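Local atomic coordinates of WZI (Escherichia coli, PDB entry 2YNK), a protein that resides in the outer membrane as a carbohydrate-binding beta-barrel, a lectin that underpins the assembly of group 1 capsules. Residues 205-218 with 229-243. Numbering follows the deposited sequence.
Sequences YNAVPHAKIIGGRF and GASRIMQWGGKGRPE
Ile213 and Ile233 meet on one face of an antiparallel hairpin, CG2 of Ile213 lying 3.3 Å from CD1 of Ile233. CD1 of Ile233 also lies 3.7 Å from CA of Gly215, whose lack of a side chain lets this tip fold across. The other branch of Ile213 ends in CD1, 3.6 Å from CG of Gln235. With CG anti to the backbone N (chi1 -157°) and the rest extended, Gln235 brings OE1 3.2 Å from OH of Tyr205, whose ring comes from the opposite direction with its plane 49° from the amide; that hydroxyl bonds to Gly351 O. Farther along, Arg217, long and straight, sets its guanidinium edge beside Ser231; NH1 gives OG a weak hydrogen bond, while NE bonds to Thr29 and NH2 forms a salt bridge with Asp274.

The reverse face, which probably looks outward, mixes apolar side chains with Lys212 and Arg232, the latter salt-bridged to Glu298. CD1 of Ile214 touches CE3 of Trp236 at 3.4 Å, and CG of Lys212 flanks the same ring atom; the indole NE1 bonds to Asn247. Between the strands, amides and carbonyls bond in the pairs Lys212/Trp236, Ile214/Met234, Gly216/Arg232 and Phe218/Ala230. Beyond them, Lys239 N bonds to Pro209 O (3.2 Å), and CG1 of Val208 packs against CG of Arg241. Gly238, whose phi of 118° suits glycine, begins a type II turn with Gly240 third.

Ala230 lies near a bound hexane and Phe218 near a bound octane, consistent with a lipid-facing wall. Strand 193-201 continues the barrel beside 212-218, and strand 268-278 beside 229-236.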
ATOM      1  N   TYR A 205      -9.008  14.666 -13.525  1.00 42.94           N
ATOM      2  CA  TYR A 205      -9.563  13.480 -14.144  1.00 42.54           C
ATOM      3  C   TYR A 205     -10.411  13.932 -15.342  1.00 42.93           C
ATOM      4  O   TYR A 205     -11.639  13.999 -15.260  1.00 42.27           O
ATOM      5  CB  TYR A 205     -10.339  12.649 -13.112  1.00 40.26           C
ATOM      6  CG  TYR A 205     -10.813  11.339 -13.653  1.00 39.52           C
ATOM      7  CD1 TYR A 205      -9.939  10.268 -13.815  1.00 39.40           C
ATOM      8  CD2 TYR A 205     -12.125  11.175 -14.038  1.00 40.68           C
ATOM      9  CE1 TYR A 205     -10.374   9.054 -14.326  1.00 39.31           C
ATOM     10  CE2 TYR A 205     -12.575   9.975 -14.556  1.00 41.63           C
ATOM     11  CZ  TYR A 205     -11.702   8.913 -14.694  1.00 41.06           C
ATOM     12  OH  TYR A 205     -12.181   7.729 -15.219  1.00 42.40           O
ATOM     13  N   ASN A 206      -9.716  14.247 -16.441  1.00 44.53           N
ATOM     14  CA  ASN A 206     -10.310  14.864 -17.660  1.00 46.28           C
ATOM     15  C   ASN A 206     -11.700  14.389 -18.077  1.00 44.72           C
ATOM     16  O   ASN A 206     -12.646  15.145 -17.999  1.00 44.84           O
ATOM     17  CB  ASN A 206      -9.376  14.695 -18.859  1.00 48.84           C
ATOM     18  CG  ASN A 206      -9.929  15.348 -20.125  1.00 53.29           C
ATOM     19  OD1 ASN A 206      -9.887  16.571 -20.267  1.00 57.31           O
ATOM     20  ND2 ASN A 206     -10.442  14.532 -21.057  1.00 54.44           N
ATOM     21  N   ALA A 207     -11.822  13.135 -18.496  1.00 44.18           N
ATOM     22  CA  ALA A 207     -13.078  12.621 -19.063  1.00 45.47           C
ATOM     23  C   ALA A 207     -14.343  12.909 -18.243  1.00 47.09           C
ATOM     24  O   ALA A 207     -15.438  12.980 -18.810  1.00 47.87           O
ATOM     25  CB  ALA A 207     -12.963  11.126 -19.330  1.00 44.43           C
ATOM     26  N   VAL A 208     -14.200  13.032 -16.922  1.00 47.18           N
ATOM     27  CA  VAL A 208     -15.324  13.365 -16.029  1.00 47.31           C
ATOM     28  C   VAL A 208     -14.770  14.075 -14.794  1.00 49.19           C
ATOM     29  O   VAL A 208     -14.555  13.456 -13.733  1.00 47.12           O
ATOM     30  CB  VAL A 208     -16.107  12.123 -15.550  1.00 46.74           C
ATOM     31  CG1 VAL A 208     -17.406  12.561 -14.885  1.00 45.28           C
ATOM     32  CG2 VAL A 208     -16.380  11.163 -16.700  1.00 47.38           C
ATOM     33  N   PRO A 209     -14.523  15.384 -14.925  1.00 49.34           N
ATOM     34  CA  PRO A 209     -13.861  16.143 -13.865  1.00 47.68           C
ATOM     35  C   PRO A 209     -14.486  15.951 -12.476  1.00 45.53           C
ATOM     36  O   PRO A 209     -15.673  15.695 -12.360  1.00 44.11           O
ATOM     37  CB  PRO A 209     -14.019  17.599 -14.338  1.00 48.69           C
ATOM     38  CG  PRO A 209     -14.184  17.504 -15.814  1.00 49.17           C
ATOM     39  CD  PRO A 209     -14.952  16.247 -16.041  1.00 49.06           C
ATOM     40  N   HIS A 210     -13.671  16.086 -11.437  1.00 46.62           N
ATOM     41  CA  HIS A 210     -14.111  15.933 -10.036  1.00 45.79           C
ATOM     42  C   HIS A 210     -14.879  14.670  -9.783  1.00 42.44           C
ATOM     43  O   HIS A 210     -15.929  14.705  -9.165  1.00 43.29           O
ATOM     44  CB  HIS A 210     -14.935  17.138  -9.609  1.00 48.38           C
ATOM     45  CG  HIS A 210     -14.424  18.441 -10.167  1.00 52.67           C
ATOM     46  ND1 HIS A 210     -13.147  18.840 -10.023  1.00 55.18           N
ATOM     47  CD2 HIS A 210     -15.071  19.445 -10.891  1.00 55.10           C
ATOM     48  CE1 HIS A 210     -12.979  20.039 -10.623  1.00 55.48           C
ATOM     49  NE2 HIS A 210     -14.156  20.407 -11.154  1.00 56.27           N
ATOM     50  N   ALA A 211     -14.372  13.544 -10.264  1.00 40.38           N
ATOM     51  CA  ALA A 211     -15.021  12.266 -10.033  1.00 41.76           C
ATOM     52  C   ALA A 211     -14.670  11.764  -8.627  1.00 44.28           C
ATOM     53  O   ALA A 211     -13.549  11.957  -8.118  1.00 43.55           O
ATOM     54  CB  ALA A 211     -14.611  11.241 -11.081  1.00 40.29           C
ATOM     55  N   LYS A 212     -15.631  11.103  -8.004  1.00 45.44           N
ATOM     56  CA  LYS A 212     -15.449  10.641  -6.652  1.00 45.93           C
ATOM     57  C   LYS A 212     -15.081   9.177  -6.663  1.00 47.22           C
ATOM     58  O   LYS A 212     -15.572   8.410  -7.491  1.00 47.11           O
ATOM     59  CB  LYS A 212     -16.716  10.854  -5.837  1.00 46.17           C
ATOM     60  CG  LYS A 212     -17.415  12.183  -6.100  1.00 47.04           C
ATOM     61  CD  LYS A 212     -16.495  13.385  -5.960  1.00 46.41           C
ATOM     62  CE  LYS A 212     -17.274  14.672  -6.166  1.00 47.36           C
ATOM     63  NZ  LYS A 212     -16.374  15.851  -6.085  1.00 47.48           N
ATOM     64  N   ILE A 213     -14.189   8.799  -5.754  1.00 48.18           N
ATOM     65  CA  ILE A 213     -13.993   7.403  -5.427  1.00 48.78           C
ATOM     66  C   ILE A 213     -14.543   7.230  -4.016  1.00 48.33           C
ATOM     67  O   ILE A 213     -14.038   7.821  -3.065  1.00 48.19           O
ATOM     68  CB  ILE A 213     -12.517   6.979  -5.533  1.00 48.87           C
ATOM     69  CG1 ILE A 213     -12.003   7.186  -6.962  1.00 51.48           C
ATOM     70  CG2 ILE A 213     -12.351   5.515  -5.161  1.00 48.57           C
ATOM     71  CD1 ILE A 213     -12.573   6.224  -7.990  1.00 50.90           C
ATOM     72  N   ILE A 214     -15.619   6.460  -3.905  1.00 48.89           N
ATOM     73  CA  ILE A 214     -16.223   6.142  -2.616  1.00 51.32           C
ATOM     74  C   ILE A 214     -16.067   4.650  -2.404  1.00 50.78           C
ATOM     75  O   ILE A 214     -16.266   3.865  -3.339  1.00 50.85           O
ATOM     76  CB  ILE A 214     -17.702   6.565  -2.565  1.00 52.09           C
ATOM     77  CG1 ILE A 214     -17.794   8.089  -2.715  1.00 53.37           C
ATOM     78  CG2 ILE A 214     -18.346   6.124  -1.259  1.00 49.17           C
ATOM     79  CD1 ILE A 214     -19.044   8.563  -3.413  1.00 54.95           C
ATOM     80  N   GLY A 215     -15.680   4.262  -1.193  1.00 50.34           N
ATOM     81  CA  GLY A 215     -15.290   2.877  -0.956  1.00 51.09           C
ATOM     82  C   GLY A 215     -15.351   2.388   0.473  1.00 51.33           C
ATOM     83  O   GLY A 215     -15.390   3.169   1.434  1.00 52.03           O
ATOM     84  N   GLY A 216     -15.335   1.070   0.601  1.00 50.41           N
ATOM     85  CA  GLY A 216     -15.493   0.421   1.886  1.00 50.87           C
ATOM     86  C   GLY A 216     -14.695  -0.859   1.916  1.00 50.76           C
ATOM     87  O   GLY A 216     -14.582  -1.562   0.904  1.00 50.68           O
ATOM     88  N   ARG A 217     -14.131  -1.153   3.078  1.00 49.59           N
ATOM     89  CA  ARG A 217     -13.371  -2.369   3.266  1.00 49.70           C
ATOM     90  C   ARG A 217     -13.575  -2.916   4.674  1.00 50.21           C
ATOM     91  O   ARG A 217     -13.633  -2.158   5.650  1.00 48.19           O
ATOM     92  CB  ARG A 217     -11.895  -2.107   3.018  1.00 49.17           C
ATOM     93  CG  ARG A 217     -11.010  -3.246   3.492  1.00 50.55           C
ATOM     94  CD  ARG A 217      -9.580  -3.082   3.039  1.00 49.77           C
ATOM     95  NE  ARG A 217      -8.774  -4.216   3.470  1.00 50.33           N
ATOM     96  CZ  ARG A 217      -8.736  -5.395   2.856  1.00 51.97           C
ATOM     97  NH1 ARG A 217      -9.473  -5.619   1.766  1.00 53.06           N
ATOM     98  NH2 ARG A 217      -7.957  -6.359   3.336  1.00 51.47           N
ATOM     99  N   PHE A 218     -13.668  -4.236   4.758  1.00 50.56           N
ATOM    100  CA  PHE A 218     -13.917  -4.932   6.009  1.00 52.42           C
ATOM    101  C   PHE A 218     -12.994  -6.131   6.093  1.00 52.67           C
ATOM    102  O   PHE A 218     -12.797  -6.836   5.098  1.00 50.39           O
ATOM    103  CB  PHE A 218     -15.367  -5.402   6.072  1.00 54.25           C
ATOM    104  CG  PHE A 218     -15.735  -6.073   7.365  1.00 56.99           C
ATOM    105  CD1 PHE A 218     -16.211  -5.331   8.439  1.00 57.46           C
ATOM    106  CD2 PHE A 218     -15.621  -7.455   7.508  1.00 58.36           C
ATOM    107  CE1 PHE A 218     -16.559  -5.953   9.627  1.00 56.97           C
ATOM    108  CE2 PHE A 218     -15.969  -8.078   8.694  1.00 57.37           C
ATOM    109  CZ  PHE A 218     -16.432  -7.324   9.755  1.00 57.65           C
ATOM    110  N   GLY A 229     -10.702 -10.749   4.116  1.00 55.36           N
ATOM    111  CA  GLY A 229     -11.029  -9.385   3.721  1.00 54.39           C
ATOM    112  C   GLY A 229     -12.087  -9.302   2.635  1.00 53.69           C
ATOM    113  O   GLY A 229     -12.188 -10.172   1.766  1.00 52.73           O
ATOM    114  N   ALA A 230     -12.878  -8.239   2.706  1.00 52.29           N
ATOM    115  CA  ALA A 230     -13.815  -7.879   1.661  1.00 51.83           C
ATOM    116  C   ALA A 230     -13.653  -6.379   1.402  1.00 50.81           C
ATOM    117  O   ALA A 230     -13.413  -5.604   2.334  1.00 49.78           O
ATOM    118  CB  ALA A 230     -15.235  -8.204   2.095  1.00 50.72           C
ATOM    119  N   SER A 231     -13.756  -5.968   0.145  1.00 49.15           N
ATOM    120  CA  SER A 231     -13.685  -4.549  -0.171  1.00 49.57           C
ATOM    121  C   SER A 231     -14.418  -4.192  -1.457  1.00 51.50           C
ATOM    122  O   SER A 231     -14.490  -4.988  -2.413  1.00 50.83           O
ATOM    123  CB  SER A 231     -12.232  -4.064  -0.219  1.00 49.49           C
ATOM    124  OG  SER A 231     -11.365  -5.011  -0.810  1.00 50.86           O
ATOM    125  N   ARG A 232     -14.961  -2.978  -1.458  1.00 74.57           N
ATOM    126  CA  ARG A 232     -15.744  -2.474  -2.563  1.00 73.14           C
ATOM    127  C   ARG A 232     -15.389  -1.004  -2.834  1.00 66.97           C
ATOM    128  O   ARG A 232     -15.150  -0.227  -1.913  1.00 64.00           O
ATOM    129  CB  ARG A 232     -17.225  -2.646  -2.230  1.00 77.84           C
ATOM    130  CG  ARG A 232     -18.193  -2.349  -3.363  1.00 80.19           C
ATOM    131  CD  ARG A 232     -19.602  -2.768  -2.967  1.00 86.17           C
ATOM    132  NE  ARG A 232     -20.641  -1.947  -3.599  1.00 88.02           N
ATOM    133  CZ  ARG A 232     -21.095  -2.101  -4.844  1.00 90.00           C
ATOM    134  NH1 ARG A 232     -20.603  -3.044  -5.649  1.00 92.59           N
ATOM    135  NH2 ARG A 232     -22.050  -1.298  -5.293  1.00 89.32           N
ATOM    136  N   ILE A 233     -15.339  -0.648  -4.111  1.00 65.28           N
ATOM    137  CA  ILE A 233     -15.062   0.719  -4.559  1.00 62.63           C
ATOM    138  C   ILE A 233     -16.055   1.087  -5.645  1.00 62.58           C
ATOM    139  O   ILE A 233     -16.315   0.279  -6.537  1.00 62.79           O
ATOM    140  CB  ILE A 233     -13.642   0.820  -5.155  1.00 61.49           C
ATOM    141  CG1 ILE A 233     -12.627   1.211  -4.087  1.00 61.76           C
ATOM    142  CG2 ILE A 233     -13.586   1.847  -6.272  1.00 60.91           C
ATOM    143  CD1 ILE A 233     -12.748   2.647  -3.629  1.00 60.22           C
HETATM  144  N   MSE A 234     -16.612   2.291  -5.587  1.00 63.04           N
HETATM  145  CA  MSE A 234     -17.384   2.782  -6.728  1.00 65.08           C
HETATM  146  C   MSE A 234     -16.864   4.111  -7.214  1.00 60.49           C
HETATM  147  O   MSE A 234     -16.575   5.017  -6.435  1.00 59.05           O
HETATM  148  CB  MSE A 234     -18.890   2.824  -6.473  1.00 72.28           C
HETATM  149  CG  MSE A 234     -19.273   3.582  -5.220  1.00 79.84           C
HETATM  150 SE   MSE A 234     -21.216   3.906  -5.249  1.00 98.08          SE
HETATM  151  CE  MSE A 234     -21.431   3.783  -3.284  1.00 91.92           C
ATOM    152  N   GLN A 235     -16.726   4.213  -8.530  1.00 57.65           N
ATOM    153  CA  GLN A 235     -16.350   5.453  -9.196  1.00 54.76           C
ATOM    154  C   GLN A 235     -17.651   6.159  -9.562  1.00 52.15           C
ATOM    155  O   GLN A 235     -18.442   5.632 -10.335  1.00 53.29           O
ATOM    156  CB  GLN A 235     -15.521   5.129 -10.435  1.00 54.66           C
ATOM    157  CG  GLN A 235     -14.622   6.244 -10.928  1.00 54.84           C
ATOM    158  CD  GLN A 235     -13.621   5.767 -11.968  1.00 56.19           C
ATOM    159  OE1 GLN A 235     -12.694   6.499 -12.337  1.00 58.16           O
ATOM    160  NE2 GLN A 235     -13.799   4.538 -12.448  1.00 56.43           N
ATOM    161  N   TRP A 236     -17.873   7.343  -9.004  1.00 49.35           N
ATOM    162  CA  TRP A 236     -19.205   7.936  -8.963  1.00 48.15           C
ATOM    163  C   TRP A 236     -19.123   9.443  -8.979  1.00 47.72           C
ATOM    164  O   TRP A 236     -18.103  10.015  -8.611  1.00 48.91           O
ATOM    165  CB  TRP A 236     -19.914   7.413  -7.711  1.00 48.26           C
ATOM    166  CG  TRP A 236     -21.282   7.988  -7.443  1.00 48.15           C
ATOM    167  CD1 TRP A 236     -22.507   7.535  -7.920  1.00 48.30           C
ATOM    168  CD2 TRP A 236     -21.605   9.139  -6.604  1.00 48.72           C
ATOM    169  NE1 TRP A 236     -23.530   8.316  -7.457  1.00 48.88           N
ATOM    170  CE2 TRP A 236     -23.055   9.296  -6.666  1.00 49.36           C
ATOM    171  CE3 TRP A 236     -20.860  10.030  -5.843  1.00 49.66           C
ATOM    172  CZ2 TRP A 236     -23.708  10.306  -5.988  1.00 52.05           C
ATOM    173  CZ3 TRP A 236     -21.530  11.048  -5.159  1.00 51.00           C
ATOM    174  CH2 TRP A 236     -22.920  11.183  -5.229  1.00 52.47           C
ATOM    175  N   GLY A 237     -20.178  10.109  -9.435  1.00 47.65           N
ATOM    176  CA  GLY A 237     -20.185  11.575  -9.492  1.00 48.82           C
ATOM    177  C   GLY A 237     -19.328  12.176 -10.608  1.00 48.78           C
ATOM    178  O   GLY A 237     -18.786  11.447 -11.452  1.00 47.58           O
ATOM    179  N   GLY A 238     -19.212  13.506 -10.600  1.00 49.18           N
ATOM    180  CA  GLY A 238     -18.468  14.261 -11.618  1.00 51.03           C
ATOM    181  C   GLY A 238     -19.356  15.216 -12.402  1.00 52.39           C
ATOM    182  O   GLY A 238     -20.566  15.259 -12.194  1.00 52.47           O
ATOM    183  N   LYS A 239     -18.767  15.989 -13.306  1.00 54.99           N
ATOM    184  CA  LYS A 239     -19.564  16.877 -14.159  1.00 58.29           C
ATOM    185  C   LYS A 239     -20.423  16.081 -15.158  1.00 56.97           C
ATOM    186  O   LYS A 239     -19.932  15.199 -15.865  1.00 55.78           O
ATOM    187  CB  LYS A 239     -18.685  17.911 -14.876  1.00 62.16           C
ATOM    188  CG  LYS A 239     -18.122  18.950 -13.916  1.00 65.55           C
ATOM    189  CD  LYS A 239     -17.560  20.192 -14.604  1.00 69.86           C
ATOM    190  CE  LYS A 239     -16.823  21.059 -13.585  1.00 72.12           C
ATOM    191  NZ  LYS A 239     -16.296  22.336 -14.132  1.00 76.82           N
ATOM    192  N   GLY A 240     -21.716  16.394 -15.182  1.00 57.10           N
ATOM    193  CA  GLY A 240     -22.667  15.708 -16.044  1.00 57.89           C
ATOM    194  C   GLY A 240     -23.051  14.346 -15.512  1.00 57.07           C
ATOM    195  O   GLY A 240     -23.520  13.484 -16.258  1.00 56.85           O
ATOM    196  N   ARG A 241     -22.867  14.151 -14.210  1.00 57.92           N
ATOM    197  CA  ARG A 241     -23.145  12.864 -13.587  1.00 56.51           C
ATOM    198  C   ARG A 241     -24.193  13.017 -12.501  1.00 56.00           C
ATOM    199  O   ARG A 241     -24.314  14.078 -11.899  1.00 57.82           O
ATOM    200  CB  ARG A 241     -21.864  12.275 -13.013  1.00 56.03           C
ATOM    201  CG  ARG A 241     -20.777  12.000 -14.052  1.00 56.68           C
ATOM    202  CD  ARG A 241     -21.174  10.901 -15.020  1.00 56.68           C
ATOM    203  NE  ARG A 241     -21.603   9.721 -14.285  1.00 56.57           N
ATOM    204  CZ  ARG A 241     -22.451   8.801 -14.733  1.00 57.30           C
ATOM    205  NH1 ARG A 241     -22.984   8.887 -15.950  1.00 58.97           N
ATOM    206  NH2 ARG A 241     -22.766   7.778 -13.947  1.00 57.10           N
ATOM    207  N   PRO A 242     -24.985  11.967 -12.273  1.00 56.14           N
ATOM    208  CA  PRO A 242     -25.894  12.026 -11.140  1.00 57.90           C
ATOM    209  C   PRO A 242     -25.098  12.080  -9.839  1.00 58.97           C
ATOM    210  O   PRO A 242     -24.169  11.290  -9.657  1.00 57.99           O
ATOM    211  CB  PRO A 242     -26.685  10.718 -11.230  1.00 56.71           C
ATOM    212  CG  PRO A 242     -26.343  10.095 -12.526  1.00 56.04           C
ATOM    213  CD  PRO A 242     -25.081  10.707 -13.026  1.00 55.59           C
ATOM    214  N   GLU A 243     -25.456  13.019  -8.966  1.00 62.19           N
ATOM    215  CA  GLU A 243     -24.774  13.204  -7.691  1.00 65.29           C
ATOM    216  C   GLU A 243     -25.749  13.337  -6.520  1.00 66.24           C
ATOM    217  O   GLU A 243     -25.432  13.984  -5.538  1.00 68.77           O
ATOM    218  CB  GLU A 243     -23.860  14.433  -7.760  1.00 68.87           C
ATOM    219  CG  GLU A 243     -22.726  14.298  -8.771  1.00 69.96           C
ATOM    220  CD  GLU A 243     -21.545  15.217  -8.480  1.00 73.08           C
ATOM    221  OE1 GLU A 243     -21.647  16.430  -8.778  1.00 78.46           O
ATOM    222  OE2 GLU A 243     -20.506  14.725  -7.973  1.00 71.84           O
TER